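PDB 4TME: ethanolamine utilization protein EutL from Clostridium perfringens E str. JGS1987, which is a trimeric bacterial microcompartment shell protein that binds ethanolamine and probably forms a pore whose opening is controlled by that substrate. Local coordinates for residues D162-A167 against K197-A202. Sequence-based numbering, arbitrary orientation.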
ATOM      1  N   ASP C 162     -13.618 -20.653  -0.393  1.00 24.78           N
ATOM      2  CA  ASP C 162     -14.449 -21.556  -1.168  1.00 25.40           C
ATOM      3  C   ASP C 162     -14.829 -22.781  -0.337  1.00 25.94           C
ATOM      4  O   ASP C 162     -15.990 -23.200  -0.330  1.00 27.95           O
ATOM      5  CB  ASP C 162     -13.734 -21.980  -2.456  1.00 27.39           C
ATOM      6  CG  ASP C 162     -14.596 -22.887  -3.325  1.00 31.46           C
ATOM      7  OD1 ASP C 162     -15.592 -22.391  -3.890  1.00 34.61           O
ATOM      8  OD2 ASP C 162     -14.283 -24.080  -3.423  1.00 32.52           O
ATOM      9  N   ALA C 163     -13.857 -23.334   0.372  1.00 26.34           N
ATOM     10  CA  ALA C 163     -14.110 -24.473   1.245  1.00 27.67           C
ATOM     11  C   ALA C 163     -15.136 -24.146   2.328  1.00 27.31           C
ATOM     12  O   ALA C 163     -16.021 -24.958   2.611  1.00 28.88           O
ATOM     13  CB  ALA C 163     -12.821 -24.922   1.877  1.00 28.91           C
ATOM     14  N   ALA C 164     -15.001 -22.958   2.916  1.00 26.19           N
ATOM     15  CA  ALA C 164     -15.855 -22.544   4.017  1.00 26.84           C
ATOM     16  C   ALA C 164     -17.298 -22.365   3.527  1.00 28.04           C
ATOM     17  O   ALA C 164     -18.244 -22.804   4.186  1.00 29.22           O
ATOM     18  CB  ALA C 164     -15.339 -21.275   4.633  1.00 25.13           C
ATOM     19  N   LEU C 165     -17.453 -21.748   2.346  1.00 27.78           N
ATOM     20  CA  LEU C 165     -18.778 -21.520   1.770  1.00 28.22           C
ATOM     21  C   LEU C 165     -19.482 -22.830   1.423  1.00 30.28           C
ATOM     22  O   LEU C 165     -20.702 -22.966   1.566  1.00 31.62           O
ATOM     23  CB  LEU C 165     -18.664 -20.623   0.528  1.00 28.66           C
ATOM     24  CG  LEU C 165     -18.313 -19.155   0.821  1.00 28.92           C
ATOM     25  CD1 LEU C 165     -17.831 -18.505  -0.435  1.00 30.07           C
ATOM     26  CD2 LEU C 165     -19.512 -18.409   1.368  1.00 30.60           C
ATOM     27  N   LYS C 166     -18.722 -23.811   0.950  1.00 29.35           N
ATOM     28  CA  LYS C 166     -19.295 -25.095   0.608  1.00 30.69           C
ATOM     29  C   LYS C 166     -19.673 -25.918   1.847  1.00 32.26           C
ATOM     30  O   LYS C 166     -20.604 -26.724   1.800  1.00 33.85           O
ATOM     31  CB  LYS C 166     -18.319 -25.851  -0.278  1.00 31.08           C
ATOM     32  CG  LYS C 166     -18.342 -25.306  -1.711  1.00 31.63           C
ATOM     33  CD  LYS C 166     -17.143 -25.741  -2.507  1.00 31.29           C
ATOM     34  CE  LYS C 166     -17.336 -25.418  -3.993  1.00 30.84           C
ATOM     35  NZ  LYS C 166     -16.107 -25.746  -4.736  1.00 29.08           N
ATOM     36  N   ALA C 167     -18.973 -25.683   2.950  1.00 32.52           N
ATOM     37  CA  ALA C 167     -19.097 -26.535   4.142  1.00 36.61           C
ATOM     38  C   ALA C 167     -20.271 -26.174   5.035  1.00 37.37           C
ATOM     39  O   ALA C 167     -20.727 -26.998   5.837  1.00 38.42           O
ATOM     40  CB  ALA C 167     -17.826 -26.466   4.961  1.00 38.49           C
ATOM     41  N   LYS C 197     -19.550 -21.410  12.981  1.00 31.94           N
ATOM     42  CA  LYS C 197     -18.488 -22.245  13.537  1.00 33.42           C
ATOM     43  C   LYS C 197     -18.009 -23.298  12.522  1.00 31.76           C
ATOM     44  O   LYS C 197     -16.801 -23.555  12.383  1.00 31.77           O
ATOM     45  CB  LYS C 197     -18.967 -22.923  14.819  1.00 39.98           C
ATOM     46  CG  LYS C 197     -17.965 -23.897  15.421  1.00 49.36           C
ATOM     47  CD  LYS C 197     -16.646 -23.216  15.764  1.00 58.10           C
ATOM     48  CE  LYS C 197     -15.665 -24.196  16.403  1.00 65.56           C
ATOM     49  NZ  LYS C 197     -14.297 -23.618  16.523  1.00 67.92           N
ATOM     50  N   ALA C 198     -18.943 -23.881  11.787  1.00 31.87           N
ATOM     51  CA  ALA C 198     -18.592 -24.866  10.761  1.00 31.89           C
ATOM     52  C   ALA C 198     -17.755 -24.184   9.655  1.00 31.15           C
ATOM     53  O   ALA C 198     -16.842 -24.783   9.088  1.00 30.43           O
ATOM     54  CB  ALA C 198     -19.821 -25.490  10.179  1.00 33.84           C
ATOM     55  N   ALA C 199     -18.075 -22.935   9.347  1.00 30.32           N
ATOM     56  CA  ALA C 199     -17.331 -22.218   8.309  1.00 29.51           C
ATOM     57  C   ALA C 199     -15.910 -21.941   8.815  1.00 29.25           C
ATOM     58  O   ALA C 199     -14.925 -22.098   8.075  1.00 28.89           O
ATOM     59  CB  ALA C 199     -18.043 -20.913   7.926  1.00 28.43           C
ATOM     60  N   CYS C 200     -15.795 -21.563  10.085  1.00 28.43           N
ATOM     61  CA  CYS C 200     -14.483 -21.299  10.672  1.00 27.96           C
ATOM     62  C   CYS C 200     -13.621 -22.570  10.651  1.00 28.39           C
ATOM     63  O   CYS C 200     -12.447 -22.510  10.291  1.00 27.73           O
ATOM     64  CB  CYS C 200     -14.608 -20.794  12.116  1.00 28.99           C
ATOM     65  SG  CYS C 200     -15.220 -19.105  12.261  1.00 28.97           S
ATOM     66  N   ASP C 201     -14.212 -23.704  11.022  1.00 28.92           N
ATOM     67  CA  ASP C 201     -13.461 -24.957  11.099  1.00 30.16           C
ATOM     68  C   ASP C 201     -12.959 -25.343   9.708  1.00 29.39           C
ATOM     69  O   ASP C 201     -11.805 -25.745   9.538  1.00 28.91           O
ATOM     70  CB  ASP C 201     -14.316 -26.095  11.669  1.00 33.99           C
ATOM     71  CG  ASP C 201     -14.635 -25.924  13.157  1.00 39.06           C
ATOM     72  OD1 ASP C 201     -14.012 -25.075  13.846  1.00 40.35           O
ATOM     73  OD2 ASP C 201     -15.521 -26.670  13.627  1.00 41.40           O
ATOM     74  N   ALA C 202     -13.839 -25.219   8.719  1.00 29.58           N
ATOM     75  CA  ALA C 202     -13.496 -25.562   7.337  1.00 29.79           C
ATOM     76  C   ALA C 202     -12.433 -24.625   6.771  1.00 27.15           C
ATOM     77  O   ALA C 202     -11.527 -25.071   6.042  1.00 27.28           O
ATOM     78  CB  ALA C 202     -14.726 -25.529   6.469  1.00 31.36           C
TER
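Lys166 NZ has three partners, all on the flank of helix 154-167 of a BMC domain turned from the alanine seam that Ala164 and Ala167 make with Ala199 and Ala202. Within the helix Lys166 NZ forms a salt bridge to Asp162 OD2 (2.8 Å), on the syn lone pair of that oxygen; from the second subunit come the carbonyl of Ser17 and, weakly, that of Asn18. With CG roughly anti to the backbone carbonyl carbon (chi1 -77°) and the remaining torsions near-extended, the lysine chain leads its ammonium away from the other helix and to this trimer interface. The other carboxylate oxygen, Asp162 OD1, accepts the backbone N-H of Ser20 of the same neighbour; the two oxygens thus serve one bond within the helix and one to the neighbouring subunit.

At the seam, helices 154-167 and 193-212 lie side by side on the antiparallel sheet. The two short segments run roughly antiparallel, at 145°, and their axes come within 7.9 Å. Methyl groups permit that closeness: Ala164 CA and Ala199 CA are 4.6 Å apart. On the sheet side, Ala164 rests on Leu150 and Cys200 reaches Ala148 and Leu150. Phe203 of helix 193-212 also packs on Ala164. The contact is made of methyls against methyls and against backbone, with no polar bond between the segments; it buries about 212 Å². At its outer edge Ala167 CB meets Ala202 CB methyl to methyl at 3.6 Å, and the Ala202 methyl carbon, CB, also lies over the backbone, 4.0 Å from Ala164 CA. Deeper in, the methyl carbon Ala164 CB rests against the carbonyl oxygen Ala199 O, at 3.6 Å.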